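Local structure of sulfoquinovosidase (5AEG) at residues A[53-58]-A[424-429]; A[335-340]-A[365-370]; A[373-378]-A[384-389]; A[412-415]-A[421-424]. The protein hydrolyses sulfoquinovosyl diacylglycerides, and simpler glycosides such as sulfoquinovosyl glycerol, to release sulfoquinovose for breakdown as a source of carbon and sulfur. One frame throughout, in Å; residues are numbered along the deposited sequence.

How the interactions relate
Interaction 1 closes the longest loop: segment 53-58 of the N-terminal galactose mutarotase-like domain meets helix 422-444 of the TIM barrel 366 residues later. Interactions 2 and 3 fall within that span in series; interaction 4 follows without crossing them and ends at I424, which it shares with interaction 1. Interaction 2 joins the outer strands 337-339 and 364-367 of a small three-stranded sheet. Its middle strand, 370-374, leads into interaction 3, which soon reaches helix 380-395; V338 O and G373 N link the two contacts by a probable hydrogen bond. Interaction 4 folds segment 412-415 against the start of helix 422-444, while W429 further along packs on V375 and L377 of interaction 3.

Interaction 1: A[53-58]-A[424-429]; sequences GNFSIK and IMHNAW
The interface between the N-terminal domain and the catalytic TIM barrel brings F55, just ahead of strand 56-74, against H426 on helix 422-444. The two side chains approach from opposite directions. The leading part of the phenyl ring reaches the carbon between the two imidazole nitrogens: both F55 CE1 and F55 CZ lie 3.4 Å from H426 CE1. Their centroids are 4.8 Å apart and their planes meet at 69°, an oblique aromatic pair. A chi1 of 172° turns the imidazole of H426 away from the backbone N and out from the helix, while F55 CG lies anti to its own carbonyl carbon, beside the backbone N. In the glycoside hydrolase family 31 fold, this helix follows the barrel strand 401-404, and the nucleophile D405 comes directly after that strand; the side chain of H426 is about 6 Å from that of E408, assigned to the active site by similarity. Histidine suits the place because it gives an aromatic surface to F55 while both its nitrogens hydrogen-bond to main-chain oxygens, NE2 to T150 O and ND1 to L410 O. Two such acceptors fix the rotation of the ring and would probably favour its doubly protonated form. W149 stacks on H426 and meets F55 edge-to-face, making an aromatic cluster in this buried seam. On the approach to F55, N54 is the centre of an inverse gamma turn with a weak bond from F55 N to G53 O (3.2 Å), and G53 has a positive phi of 111°, which glycine accepts readily.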
loop_
_atom_site.group_PDB
_atom_site.type_symbol
_atom_site.label_atom_id
_atom_site.label_comp_id
_atom_site.label_asym_id
_atom_site.label_seq_id
_atom_site.Cartn_x
_atom_site.Cartn_y
_atom_site.Cartn_z
ATOM N N GLY A 53 3.708 10.317 14.499
ATOM C CA GLY A 53 3.189 9.424 13.434
ATOM C C GLY A 53 3.061 8.023 13.846
ATOM O O GLY A 53 2.409 7.261 13.130
ATOM N N ASN A 54 3.661 7.668 14.987
ATOM C CA ASN A 54 3.509 6.357 15.591
ATOM C C ASN A 54 2.298 6.261 16.559
ATOM O O ASN A 54 2.417 5.967 17.795
ATOM C CB ASN A 54 4.771 5.926 16.274
ATOM C CG ASN A 54 5.931 5.797 15.322
ATOM O OD1 ASN A 54 5.943 4.980 14.455
ATOM N ND2 ASN A 54 6.916 6.604 15.519
ATOM N N PHE A 55 1.126 6.526 15.958
ATOM C CA PHE A 55 -0.043 6.865 16.718
ATOM C C PHE A 55 -0.392 5.842 17.754
ATOM O O PHE A 55 -0.493 4.639 17.478
ATOM C CB PHE A 55 -1.270 7.020 15.803
ATOM C CG PHE A 55 -1.301 8.246 15.025
ATOM C CD1 PHE A 55 -0.718 8.335 13.762
ATOM C CD2 PHE A 55 -1.999 9.362 15.501
ATOM C CE1 PHE A 55 -0.779 9.457 13.023
ATOM C CE2 PHE A 55 -2.085 10.488 14.747
ATOM C CZ PHE A 55 -1.477 10.582 13.500
ATOM N N SER A 56 -0.691 6.334 18.948
ATOM C CA SER A 56 -1.406 5.534 19.928
ATOM C C SER A 56 -2.833 6.071 19.959
ATOM O O SER A 56 -3.044 7.209 20.278
ATOM C CB SER A 56 -0.792 5.711 21.303
ATOM O OG SER A 56 -1.667 5.168 22.251
ATOM N N ILE A 57 -3.772 5.262 19.548
ATOM C CA ILE A 57 -5.161 5.708 19.359
ATOM C C ILE A 57 -6.058 4.723 20.046
ATOM O O ILE A 57 -6.066 3.558 19.754
ATOM C CB ILE A 57 -5.533 6.063 17.892
ATOM C CG1 ILE A 57 -7.040 6.349 17.791
ATOM C CG2 ILE A 57 -5.061 5.036 16.867
ATOM C CD1 ILE A 57 -7.374 7.256 16.620
ATOM N N LYS A 58 -6.789 5.182 21.031
ATOM C CA LYS A 58 -7.764 4.305 21.690
ATOM C C LYS A 58 -9.038 5.058 22.094
ATOM O O LYS A 58 -9.029 6.266 22.139
ATOM C CB LYS A 58 -7.142 3.693 22.919
ATOM C CG LYS A 58 -6.854 4.719 23.989
ATOM C CD LYS A 58 -6.977 4.075 25.375
ATOM C CE LYS A 58 -5.963 2.971 25.605
ATOM N NZ LYS A 58 -4.596 3.549 25.488
ATOM N N ILE A 424 -11.268 13.005 10.851
ATOM C CA ILE A 424 -11.822 12.460 9.656
ATOM C C ILE A 424 -10.905 12.622 8.438
ATOM O O ILE A 424 -10.829 11.740 7.547
ATOM C CB ILE A 424 -13.227 13.114 9.352
ATOM C CG1 ILE A 424 -14.235 12.867 10.529
ATOM C CG2 ILE A 424 -13.793 12.685 7.992
ATOM C CD1 ILE A 424 -14.673 11.468 10.770
ATOM N N MET A 425 -10.235 13.746 8.316
ATOM C CA MET A 425 -9.350 13.936 7.143
ATOM C C MET A 425 -8.049 13.098 7.163
ATOM O O MET A 425 -7.474 12.857 6.108
ATOM C CB MET A 425 -8.983 15.424 7.000
ATOM C CG MET A 425 -10.157 16.345 6.532
ATOM S SD MET A 425 -11.073 15.767 5.100
ATOM C CE MET A 425 -9.785 15.647 3.923
ATOM N N HIS A 426 -7.626 12.708 8.346
ATOM C CA HIS A 426 -6.332 12.017 8.534
ATOM C C HIS A 426 -6.231 10.792 7.615
ATOM O O HIS A 426 -5.322 10.706 6.787
ATOM C CB HIS A 426 -6.194 11.599 9.966
ATOM C CG HIS A 426 -5.015 10.720 10.210
ATOM N ND1 HIS A 426 -3.724 11.201 10.288
ATOM C CD2 HIS A 426 -4.928 9.372 10.316
ATOM C CE1 HIS A 426 -2.900 10.175 10.476
ATOM N NE2 HIS A 426 -3.607 9.061 10.458
ATOM N N ASN A 427 -7.253 9.948 7.645
ATOM C CA ASN A 427 -7.261 8.707 6.821
ATOM C C ASN A 427 -7.478 8.995 5.356
ATOM O O ASN A 427 -7.041 8.227 4.495
ATOM C CB ASN A 427 -8.325 7.723 7.301
ATOM C CG ASN A 427 -7.878 6.897 8.464
ATOM O OD1 ASN A 427 -6.710 6.832 8.799
ATOM N ND2 ASN A 427 -8.820 6.230 9.093
ATOM N N ALA A 428 -8.099 10.132 5.009
ATOM C CA ALA A 428 -8.280 10.510 3.581
ATOM C C ALA A 428 -7.076 11.214 2.950
ATOM O O ALA A 428 -7.034 11.444 1.723
ATOM C CB ALA A 428 -9.539 11.420 3.453
ATOM N N TRP A 429 -6.109 11.590 3.784
ATOM C CA TRP A 429 -4.984 12.404 3.285
ATOM C C TRP A 429 -4.173 11.691 2.152
ATOM O O TRP A 429 -3.803 12.290 1.150
ATOM C CB TRP A 429 -4.004 12.787 4.389
ATOM C CG TRP A 429 -3.408 14.134 4.204
ATOM C CD1 TRP A 429 -2.153 14.439 3.877
ATOM C CD2 TRP A 429 -4.135 15.395 4.272
ATOM N NE1 TRP A 429 -1.985 15.841 3.810
ATOM C CE2 TRP A 429 -3.199 16.435 4.019
ATOM C CE3 TRP A 429 -5.439 15.720 4.611
ATOM C CZ2 TRP A 429 -3.560 17.817 4.067
ATOM C CZ3 TRP A 429 -5.845 17.124 4.609
ATOM C CH2 TRP A 429 -4.882 18.141 4.374
#

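Interaction 2: A[335-340]-A[365-370]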
loop_
_atom_site.group_PDB
_atom_site.type_symbol
_atom_site.label_atom_id
_atom_site.label_comp_id
_atom_site.label_asym_id
_atom_site.label_seq_id
_atom_site.Cartn_x
_atom_site.Cartn_y
_atom_site.Cartn_z
ATOM N N ASN A 335 7.342 15.305 -0.813
ATOM C CA ASN A 335 6.391 14.962 0.202
ATOM C C ASN A 335 5.467 16.180 0.474
ATOM O O ASN A 335 5.743 17.248 -0.103
ATOM C CB ASN A 335 7.051 14.339 1.390
ATOM C CG ASN A 335 7.744 15.288 2.307
ATOM O OD1 ASN A 335 7.288 16.363 2.598
ATOM N ND2 ASN A 335 8.809 14.825 2.879
ATOM N N PRO A 336 4.424 16.005 1.286
ATOM C CA PRO A 336 3.428 17.084 1.341
ATOM C C PRO A 336 3.692 18.033 2.512
ATOM O O PRO A 336 2.754 18.695 2.977
ATOM C CB PRO A 336 2.139 16.302 1.448
ATOM C CG PRO A 336 2.529 15.169 2.395
ATOM C CD PRO A 336 3.961 14.827 2.066
ATOM N N TYR A 337 4.961 18.121 2.959
ATOM C CA TYR A 337 5.432 19.097 3.938
ATOM C C TYR A 337 6.477 20.011 3.251
ATOM O O TYR A 337 6.970 19.707 2.150
ATOM C CB TYR A 337 6.111 18.455 5.118
ATOM C CG TYR A 337 5.338 17.338 5.824
ATOM C CD1 TYR A 337 4.371 17.620 6.807
ATOM C CD2 TYR A 337 5.658 15.994 5.590
ATOM C CE1 TYR A 337 3.728 16.573 7.501
ATOM C CE2 TYR A 337 4.988 14.974 6.207
ATOM C CZ TYR A 337 4.044 15.234 7.218
ATOM O OH TYR A 337 3.392 14.155 7.881
ATOM N N VAL A 338 6.769 21.120 3.908
ATOM C CA VAL A 338 7.725 22.103 3.377
ATOM C C VAL A 338 8.553 22.635 4.531
ATOM O O VAL A 338 8.017 23.132 5.517
ATOM C CB VAL A 338 7.050 23.225 2.589
ATOM C CG1 VAL A 338 6.656 22.804 1.192
ATOM C CG2 VAL A 338 5.843 23.816 3.310
ATOM N N ALA A 339 9.866 22.590 4.371
ATOM C CA ALA A 339 10.786 23.006 5.407
ATOM C C ALA A 339 10.534 24.519 5.778
ATOM O O ALA A 339 10.599 25.393 4.922
ATOM C CB ALA A 339 12.203 22.865 4.910
ATOM N N SER A 340 10.388 24.784 7.047
ATOM C CA SER A 340 9.919 26.118 7.519
ATOM C C SER A 340 10.910 27.246 7.242
ATOM O O SER A 340 10.496 28.405 7.123
ATOM C CB SER A 340 9.584 26.071 8.993
ATOM O OG SER A 340 10.752 25.787 9.683
ATOM N N VAL A 365 5.230 20.811 11.930
ATOM C CA VAL A 365 5.522 19.532 12.543
ATOM C C VAL A 365 6.996 19.484 12.790
ATOM O O VAL A 365 7.782 19.912 11.932
ATOM C CB VAL A 365 5.112 18.388 11.622
ATOM C CG1 VAL A 365 5.480 17.073 12.234
ATOM C CG2 VAL A 365 3.617 18.431 11.364
ATOM N N GLU A 366 7.375 18.972 13.939
ATOM C CA GLU A 366 8.798 18.747 14.263
ATOM C C GLU A 366 9.244 17.479 13.646
ATOM O O GLU A 366 8.604 16.471 13.853
ATOM C CB GLU A 366 9.029 18.591 15.763
ATOM C CG GLU A 366 9.124 19.922 16.456
ATOM C CD GLU A 366 9.150 19.857 17.977
ATOM O OE1 GLU A 366 8.469 18.988 18.586
ATOM O OE2 GLU A 366 9.842 20.721 18.563
ATOM N N PHE A 367 10.329 17.534 12.878
ATOM C CA PHE A 367 11.079 16.329 12.485
ATOM C C PHE A 367 12.493 16.432 13.078
ATOM O O PHE A 367 13.507 16.326 12.393
ATOM C CB PHE A 367 11.068 16.134 10.973
ATOM C CG PHE A 367 9.684 15.950 10.399
ATOM C CD1 PHE A 367 9.024 14.730 10.515
ATOM C CD2 PHE A 367 9.024 17.018 9.777
ATOM C CE1 PHE A 367 7.741 14.565 10.000
ATOM C CE2 PHE A 367 7.751 16.866 9.257
ATOM C CZ PHE A 367 7.122 15.618 9.347
ATOM N N GLY A 368 12.517 16.698 14.376
ATOM C CA GLY A 368 13.687 16.541 15.200
ATOM C C GLY A 368 14.097 17.945 15.465
ATOM O O GLY A 368 13.372 18.722 16.114
ATOM N N GLU A 369 15.215 18.289 14.872
ATOM C CA GLU A 369 15.793 19.595 15.084
ATOM C C GLU A 369 15.085 20.642 14.165
ATOM O O GLU A 369 15.038 21.838 14.506
ATOM C CB GLU A 369 17.360 19.536 14.965
ATOM C CG GLU A 369 18.017 18.514 13.986
ATOM C CD GLU A 369 18.321 17.107 14.550
ATOM O OE1 GLU A 369 19.391 16.910 15.179
ATOM O OE2 GLU A 369 17.519 16.163 14.305
ATOM N N PHE A 370 14.478 20.169 13.056
ATOM C CA PHE A 370 13.837 21.039 12.043
ATOM C C PHE A 370 12.341 20.826 11.928
ATOM O O PHE A 370 11.845 19.819 12.362
ATOM C CB PHE A 370 14.520 20.830 10.689
ATOM C CG PHE A 370 16.005 21.157 10.740
ATOM C CD1 PHE A 370 16.464 22.499 10.598
ATOM C CD2 PHE A 370 16.944 20.164 11.059
ATOM C CE1 PHE A 370 17.837 22.802 10.658
ATOM C CE2 PHE A 370 18.319 20.466 11.141
ATOM C CZ PHE A 370 18.763 21.779 10.936
#
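Y337 and V365 lie on the outer strands of a three-stranded antiparallel sheet, their CA atoms 8.6 Å apart with strand 370-374 between them, so the two segments meet only through side chains. The main contact is a T-shaped pair in which F367 directs its edge at the face of Y337. F367 CZ sits over the centre of the phenol ring, 3.8 Å from Y337 CZ; the centroids are 5.0 Å apart and the planes meet at 70°. Both rings have CG anti to the carbonyl carbon (chi1 -52° for Y337 and -61° for F367), and the side chains cross at about a right angle. V365 fills the corner with its two methyls: CG2 is 4.3 Å from Y337 CE1, while CG1 lies over one face of the F367 ring, displaced toward its rim. A branched residue can thus serve both aromatics. Ahead of Y337, an Asx turn sets the backbone, with N335 OD1 accepting from Y337 N at 2.9 Å in the carbonyl plane. F367 also meets W304, a residue of the substrate site, edge-to-face, so it probably belongs to the second shell of that site, with Y337 packed against it. The hydroxyl of Y337 bonds to Y409 O; such a bond would draw electron density toward the phenol, probably enriching the π face to which the slightly positive C-H edge of F367 is presented.

Interaction 3: A[373-378]-A[384-389]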
loop_
_atom_site.group_PDB
_atom_site.type_symbol
_atom_site.label_atom_id
_atom_site.label_comp_id
_atom_site.label_asym_id
_atom_site.label_seq_id
_atom_site.Cartn_x
_atom_site.Cartn_y
_atom_site.Cartn_z
ATOM N N GLY A 373 6.108 22.835 7.535
ATOM C CA GLY A 373 4.674 23.191 7.409
ATOM C C GLY A 373 3.888 22.123 6.665
ATOM O O GLY A 373 4.403 21.445 5.754
ATOM N N VAL A 374 2.654 21.956 7.078
ATOM C CA VAL A 374 1.767 20.980 6.524
ATOM C C VAL A 374 0.987 21.685 5.430
ATOM O O VAL A 374 0.152 22.536 5.763
ATOM C CB VAL A 374 0.774 20.412 7.598
ATOM C CG1 VAL A 374 -0.157 19.390 6.956
ATOM C CG2 VAL A 374 1.477 19.835 8.801
ATOM N N VAL A 375 1.130 21.241 4.179
ATOM C CA VAL A 375 0.446 21.831 3.061
ATOM C C VAL A 375 -1.018 21.420 3.155
ATOM O O VAL A 375 -1.335 20.231 3.311
ATOM C CB VAL A 375 1.015 21.398 1.724
ATOM C CG1 VAL A 375 0.220 21.927 0.546
ATOM C CG2 VAL A 375 2.495 21.778 1.612
ATOM N N ASP A 376 -1.926 22.386 3.087
ATOM C CA ASP A 376 -3.341 22.076 3.324
ATOM C C ASP A 376 -3.999 21.712 2.077
ATOM O O ASP A 376 -4.588 22.551 1.368
ATOM C CB ASP A 376 -4.094 23.207 4.052
ATOM C CG ASP A 376 -5.557 22.831 4.366
ATOM O OD1 ASP A 376 -6.013 21.711 3.996
ATOM O OD2 ASP A 376 -6.249 23.637 5.047
ATOM N N LEU A 377 -3.953 20.405 1.772
ATOM C CA LEU A 377 -4.472 19.951 0.492
ATOM C C LEU A 377 -6.022 20.137 0.316
ATOM O O LEU A 377 -6.522 19.914 -0.801
ATOM C CB LEU A 377 -4.075 18.461 0.202
ATOM C CG LEU A 377 -2.559 18.202 0.133
ATOM C CD1 LEU A 377 -2.220 16.716 -0.067
ATOM C CD2 LEU A 377 -1.990 18.995 -1.005
ATOM N N THR A 378 -6.752 20.429 1.406
ATOM C CA THR A 378 -8.204 20.689 1.323
ATOM C C THR A 378 -8.454 22.177 0.926
ATOM O O THR A 378 -9.547 22.525 0.660
ATOM C CB THR A 378 -8.971 20.485 2.647
ATOM O OG1 THR A 378 -8.720 21.562 3.577
ATOM C CG2 THR A 378 -8.569 19.179 3.362
ATOM N N ALA A 384 -3.846 23.483 -5.858
ATOM C CA ALA A 384 -3.414 24.008 -7.170
ATOM C C ALA A 384 -1.977 24.440 -7.196
ATOM O O ALA A 384 -1.239 24.131 -8.157
ATOM C CB ALA A 384 -4.295 25.196 -7.627
ATOM N N TRP A 385 -1.599 25.157 -6.155
ATOM C CA TRP A 385 -0.234 25.678 -5.988
ATOM C C TRP A 385 0.788 24.549 -5.918
ATOM O O TRP A 385 1.818 24.615 -6.515
ATOM C CB TRP A 385 -0.139 26.488 -4.692
ATOM C CG TRP A 385 1.265 26.853 -4.182
ATOM C CD1 TRP A 385 2.148 27.776 -4.705
ATOM C CD2 TRP A 385 1.931 26.283 -3.057
ATOM N NE1 TRP A 385 3.296 27.812 -3.960
ATOM C CE2 TRP A 385 3.192 26.904 -2.947
ATOM C CE3 TRP A 385 1.572 25.337 -2.100
ATOM C CZ2 TRP A 385 4.076 26.592 -1.942
ATOM C CZ3 TRP A 385 2.446 25.035 -1.108
ATOM C CH2 TRP A 385 3.687 25.656 -1.034
ATOM N N PHE A 386 0.512 23.561 -5.067
ATOM C CA PHE A 386 1.454 22.471 -4.870
ATOM C C PHE A 386 1.527 21.592 -6.108
ATOM O O PHE A 386 2.589 21.126 -6.473
ATOM C CB PHE A 386 1.084 21.676 -3.607
ATOM C CG PHE A 386 2.256 21.053 -2.937
ATOM C CD1 PHE A 386 3.346 21.807 -2.591
ATOM C CD2 PHE A 386 2.294 19.701 -2.675
ATOM C CE1 PHE A 386 4.405 21.259 -1.904
ATOM C CE2 PHE A 386 3.395 19.129 -2.067
ATOM C CZ PHE A 386 4.447 19.880 -1.646
ATOM N N LYS A 387 0.412 21.373 -6.780
ATOM C CA LYS A 387 0.453 20.741 -8.082
ATOM C C LYS A 387 1.368 21.508 -9.084
ATOM O O LYS A 387 2.076 20.909 -9.878
ATOM C CB LYS A 387 -0.966 20.544 -8.568
ATOM C CG LYS A 387 -1.067 20.040 -10.007
ATOM C CD LYS A 387 -2.331 19.219 -10.201
ATOM C CE LYS A 387 -3.660 19.845 -9.761
ATOM N NZ LYS A 387 -3.963 21.049 -10.549
ATOM N N GLU A 388 1.380 22.847 -9.038
ATOM C CA GLU A 388 2.304 23.626 -9.900
ATOM C C GLU A 388 3.721 23.487 -9.509
ATOM O O GLU A 388 4.615 23.496 -10.372
ATOM C CB GLU A 388 1.938 25.159 -9.964
ATOM C CG GLU A 388 0.597 25.389 -10.668
ATOM C CD GLU A 388 0.527 24.912 -12.121
ATOM O OE1 GLU A 388 1.518 25.212 -12.839
ATOM O OE2 GLU A 388 -0.499 24.257 -12.549
ATOM N N VAL A 389 3.959 23.362 -8.219
ATOM C CA VAL A 389 5.290 23.041 -7.763
ATOM C C VAL A 389 5.760 21.753 -8.454
ATOM O O VAL A 389 6.883 21.712 -8.951
ATOM C CB VAL A 389 5.376 22.894 -6.233
ATOM C CG1 VAL A 389 6.680 22.271 -5.796
ATOM C CG2 VAL A 389 5.237 24.255 -5.539
#
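V375 meets W385 and F386 where the chain leaves strand 370-374 and turns back along helix 380-395, the TIM-barrel helix that precedes strand 401-404. CB of V375 points toward this helix and divides into two methyls that both touch F386, while CG1 also reaches W385. CG1, anti to the backbone N (chi1 175°), comes to the edge of the indole near its plane, 4.2 Å from W385 CZ3, and also lies 4.1 Å from F386 CG. CG2, anti to the carbonyl carbon, rests over one face of the phenyl ring, shifted toward the rim: it is 4.0 Å from F386 CE1 and only 16° off the ring normal, which makes a CH-π contact. Branching at CB thus lets valine touch two consecutive helix residues, one at its edge and one over its face. F386 presents a flat surface suited to a methyl, and W385 brings its benzo edge while V389 CG2 lies over one of its faces a turn along. Beyond V375 the backbone is shaped by D376, the centre of an inverse gamma turn and the acceptor of an Asx turn. D376 OD2 also takes H417 N, tying this bend to a neighbouring loop. On the other oxygen, T378 N (3.0 Å) and T378 OG1 (2.7 Å) both donate to D376 OD1 from the same face of the carboxylate.

Interaction 4: A[412-415]-A[421-424]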
loop_
_atom_site.group_PDB
_atom_site.type_symbol
_atom_site.label_atom_id
_atom_site.label_comp_id
_atom_site.label_asym_id
_atom_site.label_seq_id
_atom_site.Cartn_x
_atom_site.Cartn_y
_atom_site.Cartn_z
ATOM N N THR A 412 -3.575 15.015 14.019
ATOM C CA THR A 412 -5.005 15.083 14.336
ATOM C C THR A 412 -5.470 16.331 15.083
ATOM O O THR A 412 -6.681 16.508 15.336
ATOM C CB THR A 412 -5.431 13.841 15.113
ATOM O OG1 THR A 412 -4.372 13.409 15.989
ATOM C CG2 THR A 412 -5.700 12.742 14.122
ATOM N N ASP A 413 -4.541 17.207 15.367
ATOM C CA ASP A 413 -4.838 18.558 15.938
ATOM C C ASP A 413 -4.529 19.677 14.939
ATOM O O ASP A 413 -4.306 20.813 15.354
ATOM C CB ASP A 413 -4.122 18.735 17.276
ATOM C CG ASP A 413 -2.662 18.673 17.174
ATOM O OD1 ASP A 413 -2.153 18.391 16.079
ATOM O OD2 ASP A 413 -1.975 18.856 18.192
ATOM N N THR A 414 -4.558 19.366 13.623
ATOM C CA THR A 414 -4.620 20.397 12.607
ATOM C C THR A 414 -6.064 20.835 12.401
ATOM O O THR A 414 -7.001 20.078 12.719
ATOM C CB THR A 414 -4.120 19.907 11.224
ATOM O OG1 THR A 414 -4.806 18.685 10.889
ATOM C CG2 THR A 414 -2.610 19.704 11.275
ATOM N N TYR A 415 -6.201 22.051 11.843
ATOM C CA TYR A 415 -7.442 22.663 11.468
ATOM C C TYR A 415 -7.298 22.976 10.007
ATOM O O TYR A 415 -6.345 23.643 9.592
ATOM C CB TYR A 415 -7.712 23.936 12.313
ATOM C CG TYR A 415 -7.988 23.537 13.703
ATOM C CD1 TYR A 415 -6.959 23.241 14.550
ATOM C CD2 TYR A 415 -9.298 23.320 14.144
ATOM C CE1 TYR A 415 -7.201 22.756 15.818
ATOM C CE2 TYR A 415 -9.546 22.865 15.425
ATOM C CZ TYR A 415 -8.483 22.576 16.243
ATOM O OH TYR A 415 -8.651 22.138 17.515
ATOM N N SER A 421 -13.157 17.822 10.405
ATOM C CA SER A 421 -12.249 17.473 11.498
ATOM C C SER A 421 -10.989 16.690 10.927
ATOM O O SER A 421 -11.134 15.886 10.012
ATOM C CB SER A 421 -12.911 16.543 12.502
ATOM O OG SER A 421 -11.993 16.108 13.526
ATOM N N ALA A 422 -9.822 16.981 11.478
ATOM C CA ALA A 422 -8.599 16.196 11.166
ATOM C C ALA A 422 -8.745 14.768 11.598
ATOM O O ALA A 422 -8.087 13.899 11.031
ATOM C CB ALA A 422 -7.376 16.793 11.804
ATOM N N GLU A 423 -9.572 14.511 12.587
ATOM C CA GLU A 423 -9.930 13.102 12.861
ATOM C C GLU A 423 -10.562 12.325 11.739
ATOM O O GLU A 423 -10.483 11.078 11.731
ATOM C CB GLU A 423 -10.714 12.956 14.163
ATOM C CG GLU A 423 -9.843 13.357 15.369
ATOM C CD GLU A 423 -10.538 13.287 16.725
ATOM O OE1 GLU A 423 -11.587 12.667 16.875
ATOM O OE2 GLU A 423 -9.971 13.794 17.695
ATOM N N ILE A 424 -11.268 13.005 10.851
ATOM C CA ILE A 424 -11.822 12.460 9.656
ATOM C C ILE A 424 -10.905 12.622 8.438
ATOM O O ILE A 424 -10.829 11.740 7.547
ATOM C CB ILE A 424 -13.227 13.114 9.352
ATOM C CG1 ILE A 424 -14.235 12.867 10.529
ATOM C CG2 ILE A 424 -13.793 12.685 7.992
ATOM C CD1 ILE A 424 -14.673 11.468 10.770
HETATM O O HOH W 1 -7.523 15.426 18.029
HETATM O O HOH W 2 -9.537 19.496 12.881
#
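The methyl of A422 is at the centre of this contact, set among oxygens of the preceding loop. A422 CB lies 3.3 Å from T414 OG1 and nearly as close to T414 O. T412 O is 3.6 Å from the same A422 CB, the small side chain of alanine allowing the loop so close. Alongside, T412 CG2 packs loosely on E423 CG at 4.4 Å. No direct hydrogen bond crosses; two waters carry the polar exchange. One donates both to T412 O and to E423 OE2. The other donates to T414 O at 2.6 Å and accepts from A422 N at 2.9 Å, thereby satisfying an amide of the first turn. This is the N-terminal end of helix 422-444, reached from barrel strand 401-404. S421 is its N-cap: S421 OG accepts from E423 N at 3.0 Å with a bent angle of 136°. The carboxylate of E423, close to the positive end of the helix dipole, is probably favoured there. T414 holds its hydroxyl between the backbone N and carbonyl carbon (chi1 51°), from where OG1 bonds to P411 O. Further out, D413 OD1 bonds to Y363 OH, and T412 packs on I48 and M50 of the N-terminal domain.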